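Local coordinates for protein ACDH-11, isoform b (Caenorhabditis elegans, PDB 4Y9J) that belongs to the acyl-CoA dehydrogenase family of flavoproteins and holds flavin-adenine dinucleotide next to a second, long-chain ligand, at residues Cys144-Thr149 / Ala183-Gln188; Asp150-Thr155 / Ser309-Ile314. One frame throughout, in Å; residues are numbered along the deposited sequence.

Contact 1 (Cys144-Thr149 / Ala183-Gln188); sequences CPMAMT and AWTSGQ. With UCC (S-{(3S,5R,9R)-1-[(2R,3S,4R,5R)-5-(6-amino-9H-purin-9-yl)-4-hydroxy-3-(phosphonooxy)tetrahydrofuran-2-yl]-3,5,9-trihydroxy-8,8-dimethyl-3,5-dioxido-10,14-dioxo-2,4,6-trioxa-11,15-diaza-3lambda~5~,5lambda~5~-diphosphaheptadecan-17-yl} undecanethioate), chain F.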
loop_
_atom_site.group_PDB
_atom_site.type_symbol
_atom_site.label_atom_id
_atom_site.label_comp_id
_atom_site.label_asym_id
_atom_site.label_seq_id
_atom_site.Cartn_x
_atom_site.Cartn_y
_atom_site.Cartn_z
ATOM N N CYS B 144 -13.673 -19.788 -10.162
ATOM C CA CYS B 144 -14.639 -19.894 -9.079
ATOM C C CYS B 144 -16.063 -19.459 -9.464
ATOM O O CYS B 144 -16.995 -20.281 -9.409
ATOM C CB CYS B 144 -14.093 -19.198 -7.834
ATOM S SG CYS B 144 -15.294 -18.781 -6.604
ATOM N N PRO B 145 -16.248 -18.249 -9.980
ATOM C CA PRO B 145 -17.579 -17.949 -10.453
ATOM C C PRO B 145 -18.019 -18.841 -11.618
ATOM O O PRO B 145 -19.212 -19.071 -11.734
ATOM C CB PRO B 145 -17.517 -16.489 -10.861
ATOM C CG PRO B 145 -16.059 -16.194 -10.966
ATOM C CD PRO B 145 -15.399 -17.045 -9.955
ATOM N N MET B 146 -17.106 -19.365 -12.456
ATOM C CA MET B 146 -17.576 -20.293 -13.502
ATOM C C MET B 146 -18.174 -21.569 -12.852
ATOM O O MET B 146 -19.206 -22.072 -13.323
ATOM C CB MET B 146 -16.475 -20.652 -14.497
ATOM C CG MET B 146 -16.003 -19.509 -15.361
ATOM S SD MET B 146 -17.390 -18.865 -16.350
ATOM C CE MET B 146 -17.667 -17.244 -15.778
ATOM N N ALA B 147 -17.559 -22.058 -11.792
ATOM C CA ALA B 147 -18.085 -23.238 -11.084
ATOM C C ALA B 147 -19.496 -23.007 -10.564
ATOM O O ALA B 147 -20.372 -23.837 -10.753
ATOM C CB ALA B 147 -17.205 -23.667 -9.958
ATOM N N MET B 148 -19.654 -21.895 -9.868
ATOM C CA MET B 148 -20.890 -21.543 -9.253
ATOM C C MET B 148 -21.967 -21.236 -10.287
ATOM O O MET B 148 -23.131 -21.499 -10.007
ATOM C CB MET B 148 -20.730 -20.396 -8.307
ATOM C CG MET B 148 -19.928 -20.762 -7.102
ATOM S SD MET B 148 -19.808 -19.466 -5.847
ATOM C CE MET B 148 -19.048 -18.173 -6.725
ATOM N N THR B 149 -21.555 -20.705 -11.446
ATOM C CA THR B 149 -22.474 -20.369 -12.520
ATOM C C THR B 149 -23.032 -21.680 -13.108
ATOM O O THR B 149 -24.245 -21.812 -13.307
ATOM C CB THR B 149 -21.779 -19.479 -13.562
ATOM O OG1 THR B 149 -21.383 -18.223 -12.915
ATOM C CG2 THR B 149 -22.598 -19.280 -14.799
ATOM N N ALA B 183 -24.109 -11.905 -20.528
ATOM C CA ALA B 183 -23.906 -13.063 -19.667
ATOM C C ALA B 183 -23.905 -12.701 -18.215
ATOM O O ALA B 183 -23.344 -11.705 -17.827
ATOM C CB ALA B 183 -22.627 -13.823 -20.015
ATOM N N TRP B 184 -24.406 -13.594 -17.395
ATOM C CA TRP B 184 -24.372 -13.451 -15.951
ATOM C C TRP B 184 -23.491 -14.523 -15.292
ATOM O O TRP B 184 -23.192 -15.590 -15.885
ATOM C CB TRP B 184 -25.770 -13.599 -15.350
ATOM C CG TRP B 184 -26.677 -12.405 -15.416
ATOM C CD1 TRP B 184 -26.370 -11.137 -15.893
ATOM C CD2 TRP B 184 -28.028 -12.317 -14.948
ATOM N NE1 TRP B 184 -27.406 -10.314 -15.730
ATOM C CE2 TRP B 184 -28.460 -11.001 -15.183
ATOM C CE3 TRP B 184 -28.911 -13.214 -14.384
ATOM C CZ2 TRP B 184 -29.761 -10.566 -14.894
ATOM C CZ3 TRP B 184 -30.206 -12.759 -14.073
ATOM C CH2 TRP B 184 -30.600 -11.467 -14.325
ATOM N N THR B 185 -23.163 -14.272 -14.023
ATOM C CA THR B 185 -22.539 -15.253 -13.167
ATOM C C THR B 185 -23.341 -15.335 -11.867
ATOM O O THR B 185 -24.142 -14.451 -11.583
ATOM C CB THR B 185 -21.073 -14.924 -12.825
ATOM O OG1 THR B 185 -20.959 -13.620 -12.211
ATOM C CG2 THR B 185 -20.217 -15.062 -14.041
ATOM N N SER B 186 -23.151 -16.432 -11.129
ATOM C CA SER B 186 -23.834 -16.650 -9.871
ATOM C C SER B 186 -22.864 -16.830 -8.733
ATOM O O SER B 186 -21.769 -17.358 -8.926
ATOM C CB SER B 186 -24.739 -17.865 -9.927
ATOM O OG SER B 186 -25.486 -18.102 -8.718
ATOM N N GLY B 187 -23.339 -16.502 -7.535
ATOM C CA GLY B 187 -22.685 -16.941 -6.293
ATOM C C GLY B 187 -23.512 -17.965 -5.548
ATOM O O GLY B 187 -24.558 -18.392 -6.038
ATOM N N GLN B 188 -22.994 -18.412 -4.412
ATOM C CA GLN B 188 -23.543 -19.525 -3.642
ATOM C C GLN B 188 -23.223 -19.105 -2.202
ATOM O O GLN B 188 -22.053 -19.079 -1.821
ATOM C CB GLN B 188 -22.781 -20.820 -4.036
ATOM C CG GLN B 188 -23.005 -22.104 -3.153
ATOM C CD GLN B 188 -22.004 -23.235 -3.444
ATOM O OE1 GLN B 188 -21.047 -23.068 -4.202
ATOM N NE2 GLN B 188 -22.180 -24.387 -2.762
HETATM O OA1 UCC F . -17.225 -23.208 -0.495
HETATM C CA1 UCC F . -18.097 -22.657 -1.273
HETATM C CA2 UCC F . -17.859 -21.792 -2.516
HETATM C CA3 UCC F . -16.516 -21.795 -3.177
HETATM C CA4 UCC F . -16.633 -21.811 -4.738
HETATM C CA5 UCC F . -16.132 -23.160 -5.272
HETATM C CA6 UCC F . -15.290 -22.987 -6.487
HETATM C CA7 UCC F . -14.791 -24.320 -7.022
HETATM C CA8 UCC F . -14.192 -23.805 -8.269
HETATM C CA9 UCC F . -12.882 -24.215 -8.677
HETATM C C10 UCC F . -11.891 -23.139 -8.678
HETATM C C11 UCC F . -10.903 -23.638 -7.634
HETATM S S UCC F . -19.756 -22.721 -1.070
HETATM C CP1 UCC F . -20.128 -23.678 0.448
HETATM C CP2 UCC F . -19.678 -25.107 0.429
HETATM N NP1 UCC F . -20.251 -25.894 1.540
HETATM C CP3 UCC F . -20.162 -27.223 1.459
HETATM O OP1 UCC F . -19.533 -27.825 0.588
HETATM C CP4 UCC F . -20.952 -28.021 2.476
HETATM C CP5 UCC F . -20.022 -29.040 3.151
HETATM N NP2 UCC F . -20.934 -29.852 3.946
HETATM C CP6 UCC F . -21.634 -30.883 3.474
HETATM O OP2 UCC F . -21.501 -31.327 2.341
HETATM C CP8 UCC F . -22.532 -31.556 4.493
HETATM O OP3 UCC F . -22.375 -33.002 4.369
HETATM C CPB UCC F . -24.019 -31.377 4.303
HETATM C CP7 UCC F . -24.615 -31.498 2.893
HETATM C CP9 UCC F . -24.111 -29.789 4.286
HETATM C CPA UCC F . -24.849 -31.527 5.597
HETATM O O7 UCC F . -26.247 -31.272 5.309
HETATM P P2 UCC F . -27.395 -31.848 6.297
HETATM O O21 UCC F . -28.766 -31.397 5.821
HETATM O O22 UCC F . -26.868 -31.650 7.726
HETATM O O6 UCC F . -27.189 -33.441 6.033
HETATM P P1 UCC F . -28.215 -34.492 5.418
HETATM O O11 UCC F . -29.495 -34.618 6.231
HETATM O O12 UCC F . -27.352 -35.701 5.212
HETATM O "O5'" UCC F . -28.524 -33.762 3.949
HETATM C "C5'" UCC F . -29.871 -33.350 3.614
HETATM C "C4'" UCC F . -30.321 -33.924 2.256
HETATM C "C3'" UCC F . -30.319 -35.450 2.268
HETATM O "O3'" UCC F . -31.349 -35.817 1.385
HETATM P P3 UCC F . -32.641 -36.586 1.867
HETATM O O33 UCC F . -33.466 -36.641 0.600
HETATM O O32 UCC F . -33.309 -35.635 2.833
HETATM O O31 UCC F . -32.096 -37.922 2.431
HETATM C "C2'" UCC F . -28.983 -35.875 1.674
HETATM O "O2'" UCC F . -29.007 -37.087 0.922
HETATM O "O4'" UCC F . -29.389 -33.530 1.227
HETATM C "C1'" UCC F . -28.803 -34.710 0.693
HETATM N N9 UCC F . -27.422 -34.445 0.264
HETATM C C4 UCC F . -27.001 -34.726 -0.964
HETATM N N3 UCC F . -27.574 -35.192 -2.100
HETATM C C8 UCC F . -26.412 -33.972 1.032
HETATM N N7 UCC F . -25.300 -33.894 0.277
HETATM C C5 UCC F . -25.593 -34.333 -0.968
HETATM C C6 UCC F . -24.878 -34.459 -2.267
HETATM N N6 UCC F . -23.569 -34.109 -2.336
HETATM N N1 UCC F . -25.560 -35.000 -3.327
HETATM C C2 UCC F . -26.859 -35.348 -3.229
#
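T149 and S186 join two layers of the acyl-CoA dehydrogenase fold here: helix 143-158 of the helical N-terminal part runs across the start of strand 186-189 in the middle β-sheet, the two axes at 85°. The N-H of S186 points at the hydroxyl T149 OG1 with a moderate bend, 3.1 Å away and with an N-H...O angle of 156°. One residue back along the helix, M148 lies against the strand with CB 3.3 Å from S186 O, a buried carbonyl oxygen without a polar partner in the model. Its unbranched thioether suits this place, because the bend at the last torsion (chi3 -60°) turns CE back to S186 O and G187 CA while SD rests 3.7 Å from Q188 CB. Farther from the ligand, M146 CE meets T185 CG2 at 3.8 Å. At the pocket end the flat amide of Q188 turns a face to the thioester sulfur of UCC: Q188 CD is 3.3 Å from UCC S, and both OE1 and NE2 are close to it too. A147 and C144 line the ligand's acyl tail with small side chains. In the next shell, E446 takes a hydrogen bond from Q188 NE2, which helps fix the rotation of the amide, and Q188 O accepts one from N3 of the flavin. The T149 hydroxyl is itself held by the helix: T149 OG1 donates to P145 O at 2.6 Å, while T149 N reaches that same oxygen from the opposite face of its carbonyl plane.

Contact 2 (Asp150-Thr155 / Ser309-Ile314); sequences DGAVKT and SNMLNI. With UCC (S-{(3S,5R,9R)-1-[(2R,3S,4R,5R)-5-(6-amino-9H-purin-9-yl)-4-hydroxy-3-(phosphonooxy)tetrahydrofuran-2-yl]-3,5,9-trihydroxy-8,8-dimethyl-3,5-dioxido-10,14-dioxo-2,4,6-trioxa-11,15-diaza-3lambda~5~,5lambda~5~-diphosphaheptadecan-17-yl} undecanethioate), chain F.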
loop_
_atom_site.group_PDB
_atom_site.type_symbol
_atom_site.label_atom_id
_atom_site.label_comp_id
_atom_site.label_asym_id
_atom_site.label_seq_id
_atom_site.Cartn_x
_atom_site.Cartn_y
_atom_site.Cartn_z
ATOM N N ASP B 150 -22.157 -22.642 -13.346
ATOM C CA ASP B 150 -22.547 -23.966 -13.889
ATOM C C ASP B 150 -23.464 -24.666 -12.899
ATOM O O ASP B 150 -24.507 -25.165 -13.245
ATOM C CB ASP B 150 -21.255 -24.743 -14.163
ATOM C CG ASP B 150 -21.433 -26.030 -14.978
ATOM O OD1 ASP B 150 -22.582 -26.415 -15.233
ATOM O OD2 ASP B 150 -20.381 -26.695 -15.323
ATOM N N GLY B 151 -23.115 -24.590 -11.629
ATOM C CA GLY B 151 -23.895 -25.203 -10.575
ATOM C C GLY B 151 -25.273 -24.582 -10.436
ATOM O O GLY B 151 -26.245 -25.298 -10.213
ATOM N N ALA B 152 -25.362 -23.260 -10.617
ATOM C CA ALA B 152 -26.615 -22.566 -10.616
ATOM C C ALA B 152 -27.523 -22.997 -11.757
ATOM O O ALA B 152 -28.727 -23.201 -11.548
ATOM C CB ALA B 152 -26.406 -21.033 -10.712
ATOM N N VAL B 153 -26.963 -23.055 -12.967
ATOM C CA VAL B 153 -27.757 -23.549 -14.126
ATOM C C VAL B 153 -28.314 -24.949 -13.860
ATOM O O VAL B 153 -29.507 -25.202 -14.088
ATOM C CB VAL B 153 -26.962 -23.568 -15.399
ATOM C CG1 VAL B 153 -27.790 -24.169 -16.495
ATOM C CG2 VAL B 153 -26.494 -22.153 -15.789
ATOM N N LYS B 154 -27.453 -25.856 -13.372
ATOM C CA LYS B 154 -27.855 -27.204 -13.102
ATOM C C LYS B 154 -28.954 -27.228 -12.057
ATOM O O LYS B 154 -29.908 -27.987 -12.162
ATOM C CB LYS B 154 -26.644 -28.009 -12.602
ATOM C CG LYS B 154 -26.958 -29.461 -12.292
ATOM C CD LYS B 154 -27.294 -30.218 -13.540
ATOM C CE LYS B 154 -27.556 -31.676 -13.148
ATOM N NZ LYS B 154 -26.830 -32.637 -13.997
ATOM N N THR B 155 -28.769 -26.439 -10.993
ATOM C CA THR B 155 -29.737 -26.413 -9.932
ATOM C C THR B 155 -31.078 -25.919 -10.416
ATOM O O THR B 155 -32.134 -26.543 -10.196
ATOM C CB THR B 155 -29.236 -25.505 -8.802
ATOM O OG1 THR B 155 -28.049 -26.062 -8.254
ATOM C CG2 THR B 155 -30.271 -25.334 -7.705
ATOM N N SER B 309 -28.139 -29.430 -3.640
ATOM C CA SER B 309 -27.180 -30.526 -3.897
ATOM C C SER B 309 -26.525 -30.536 -5.299
ATOM O O SER B 309 -25.345 -30.874 -5.405
ATOM C CB SER B 309 -27.768 -31.903 -3.524
ATOM O OG SER B 309 -28.886 -32.285 -4.242
ATOM N N ASN B 310 -27.218 -30.078 -6.360
ATOM C CA ASN B 310 -26.598 -30.071 -7.702
ATOM C C ASN B 310 -25.505 -29.033 -7.836
ATOM O O ASN B 310 -24.480 -29.244 -8.467
ATOM C CB ASN B 310 -27.654 -29.927 -8.775
ATOM C CG ASN B 310 -28.504 -31.140 -8.938
ATOM O OD1 ASN B 310 -29.763 -31.090 -9.124
ATOM N ND2 ASN B 310 -27.843 -32.249 -8.999
ATOM N N MET B 311 -25.639 -27.936 -7.124
ATOM C CA MET B 311 -24.611 -26.972 -7.056
ATOM C C MET B 311 -23.409 -27.526 -6.352
ATOM O O MET B 311 -22.269 -27.279 -6.785
ATOM C CB MET B 311 -25.123 -25.691 -6.387
ATOM C CG MET B 311 -24.119 -24.712 -5.920
ATOM S SD MET B 311 -23.500 -23.508 -7.159
ATOM C CE MET B 311 -24.846 -22.293 -6.971
ATOM N N LEU B 312 -23.610 -28.122 -5.187
ATOM C CA LEU B 312 -22.465 -28.773 -4.484
ATOM C C LEU B 312 -21.756 -29.781 -5.426
ATOM O O LEU B 312 -20.534 -29.719 -5.607
ATOM C CB LEU B 312 -22.889 -29.497 -3.183
ATOM C CG LEU B 312 -23.541 -28.676 -2.031
ATOM C CD1 LEU B 312 -24.029 -29.639 -0.909
ATOM C CD2 LEU B 312 -22.548 -27.616 -1.530
ATOM N N ASN B 313 -22.485 -30.681 -6.062
ATOM C CA ASN B 313 -21.824 -31.630 -6.897
ATOM C C ASN B 313 -21.129 -31.078 -8.105
ATOM O O ASN B 313 -20.061 -31.571 -8.408
ATOM C CB ASN B 313 -22.814 -32.682 -7.293
ATOM C CG ASN B 313 -23.185 -33.574 -6.077
ATOM O OD1 ASN B 313 -22.362 -33.752 -5.116
ATOM N ND2 ASN B 313 -24.421 -34.114 -6.078
ATOM N N ILE B 314 -21.725 -30.078 -8.821
ATOM C CA ILE B 314 -21.053 -29.507 -10.000
ATOM C C ILE B 314 -19.862 -28.750 -9.600
ATOM O O ILE B 314 -18.845 -28.846 -10.287
ATOM C CB ILE B 314 -22.022 -28.585 -10.849
ATOM C CG1 ILE B 314 -23.043 -29.421 -11.569
ATOM C CG2 ILE B 314 -21.263 -27.713 -11.869
ATOM C CD1 ILE B 314 -22.496 -30.260 -12.711
HETATM O OA1 UCC F . -17.225 -23.208 -0.495
HETATM C CA1 UCC F . -18.097 -22.657 -1.273
HETATM C CA2 UCC F . -17.859 -21.792 -2.516
HETATM C CA3 UCC F . -16.516 -21.795 -3.177
HETATM C CA4 UCC F . -16.633 -21.811 -4.738
HETATM C CA5 UCC F . -16.132 -23.160 -5.272
HETATM C CA6 UCC F . -15.290 -22.987 -6.487
HETATM C CA7 UCC F . -14.791 -24.320 -7.022
HETATM C CA8 UCC F . -14.192 -23.805 -8.269
HETATM C CA9 UCC F . -12.882 -24.215 -8.677
HETATM C C10 UCC F . -11.891 -23.139 -8.678
HETATM C C11 UCC F . -10.903 -23.638 -7.634
HETATM S S UCC F . -19.756 -22.721 -1.070
HETATM C CP1 UCC F . -20.128 -23.678 0.448
HETATM C CP2 UCC F . -19.678 -25.107 0.429
HETATM N NP1 UCC F . -20.251 -25.894 1.540
HETATM C CP3 UCC F . -20.162 -27.223 1.459
HETATM O OP1 UCC F . -19.533 -27.825 0.588
HETATM C CP4 UCC F . -20.952 -28.021 2.476
HETATM C CP5 UCC F . -20.022 -29.040 3.151
HETATM N NP2 UCC F . -20.934 -29.852 3.946
HETATM C CP6 UCC F . -21.634 -30.883 3.474
HETATM O OP2 UCC F . -21.501 -31.327 2.341
HETATM C CP8 UCC F . -22.532 -31.556 4.493
HETATM O OP3 UCC F . -22.375 -33.002 4.369
HETATM C CPB UCC F . -24.019 -31.377 4.303
HETATM C CP7 UCC F . -24.615 -31.498 2.893
HETATM C CP9 UCC F . -24.111 -29.789 4.286
HETATM C CPA UCC F . -24.849 -31.527 5.597
HETATM O O7 UCC F . -26.247 -31.272 5.309
HETATM P P2 UCC F . -27.395 -31.848 6.297
HETATM O O21 UCC F . -28.766 -31.397 5.821
HETATM O O22 UCC F . -26.868 -31.650 7.726
HETATM O O6 UCC F . -27.189 -33.441 6.033
HETATM P P1 UCC F . -28.215 -34.492 5.418
HETATM O O11 UCC F . -29.495 -34.618 6.231
HETATM O O12 UCC F . -27.352 -35.701 5.212
HETATM O "O5'" UCC F . -28.524 -33.762 3.949
HETATM C "C5'" UCC F . -29.871 -33.350 3.614
HETATM C "C4'" UCC F . -30.321 -33.924 2.256
HETATM C "C3'" UCC F . -30.319 -35.450 2.268
HETATM O "O3'" UCC F . -31.349 -35.817 1.385
HETATM P P3 UCC F . -32.641 -36.586 1.867
HETATM O O33 UCC F . -33.466 -36.641 0.600
HETATM O O32 UCC F . -33.309 -35.635 2.833
HETATM O O31 UCC F . -32.096 -37.922 2.431
HETATM C "C2'" UCC F . -28.983 -35.875 1.674
HETATM O "O2'" UCC F . -29.007 -37.087 0.922
HETATM O "O4'" UCC F . -29.389 -33.530 1.227
HETATM C "C1'" UCC F . -28.803 -34.710 0.693
HETATM N N9 UCC F . -27.422 -34.445 0.264
HETATM C C4 UCC F . -27.001 -34.726 -0.964
HETATM N N3 UCC F . -27.574 -35.192 -2.100
HETATM C C8 UCC F . -26.412 -33.972 1.032
HETATM N N7 UCC F . -25.300 -33.894 0.277
HETATM C C5 UCC F . -25.593 -34.333 -0.968
HETATM C C6 UCC F . -24.878 -34.459 -2.267
HETATM N N6 UCC F . -23.569 -34.109 -2.336
HETATM N N1 UCC F . -25.560 -35.000 -3.327
HETATM C C2 UCC F . -26.859 -35.348 -3.229
#
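G151 and M311 meet where two helices of the acyl-CoA dehydrogenase fold, 143-158 and 304-338, run roughly antiparallel at 144°. This is the tight part of the contact: with no side chain on G151, its CA comes within 4.0 Å of M311 CA, and the bent thioether of M311 lies over it, SD 3.8 Å from G151 CA. M311 CE continues toward A152. I314 fills the next position: with chi1 at -72°, CG1 lies anti to the carbonyl carbon, against the stem of K154, and CG2 is left over G151 N and D150, 3.5 Å from D150 CG. D150, buried on this side, has a salt bridge to R125 and hydrogen bonds with Y115 and Q128, so its carboxylate is probably ionised. T155 closes the other end: its OG1 donates to G151 O at 2.8 Å, an oxygen that T155 N reaches from the opposite face, and the same OG1 stands 3.3 Å from M311 N, beside the kink in helix 304-338.

The flank nearer solvent belongs to K154 and N310, both partly exposed. They touch through methylenes, K154 CG to N310 CB at 3.6 Å, while N310 OD1 turns to S158. K154, with its long aliphatic stem, can pack here and keep its charge for a salt bridge to E383. On the ligand side N313 OD1 accepts from UCC N6 while N313 ND2 donates to UCC N1, each at 3.1 Å; one amide thus matches the N6 donor and N1 acceptor on adenine's Watson-Crick edge, consistent with an unprotonated N1.

In the fold
After several N-terminal helices the chain reaches helix 143-158, which supplies 144-149 to contact 1 and, directly after it, 150-155 to contact 2. Helix 166-175 follows, and contact 1 closes this short loop of 33 residues when strand 186-189 returns to the helix. The chain then builds most of the middle β-sheet before helix 304-338 closes the much longer loop of contact 2. The two loops cross rather than nest. Helix 143-158 is thereby tied to both the β-sheet and helix 304-338. Both contacts touch UCC, and they meet each other where Q188 packs on M311 and L312 and where M148 O approaches M311 SD.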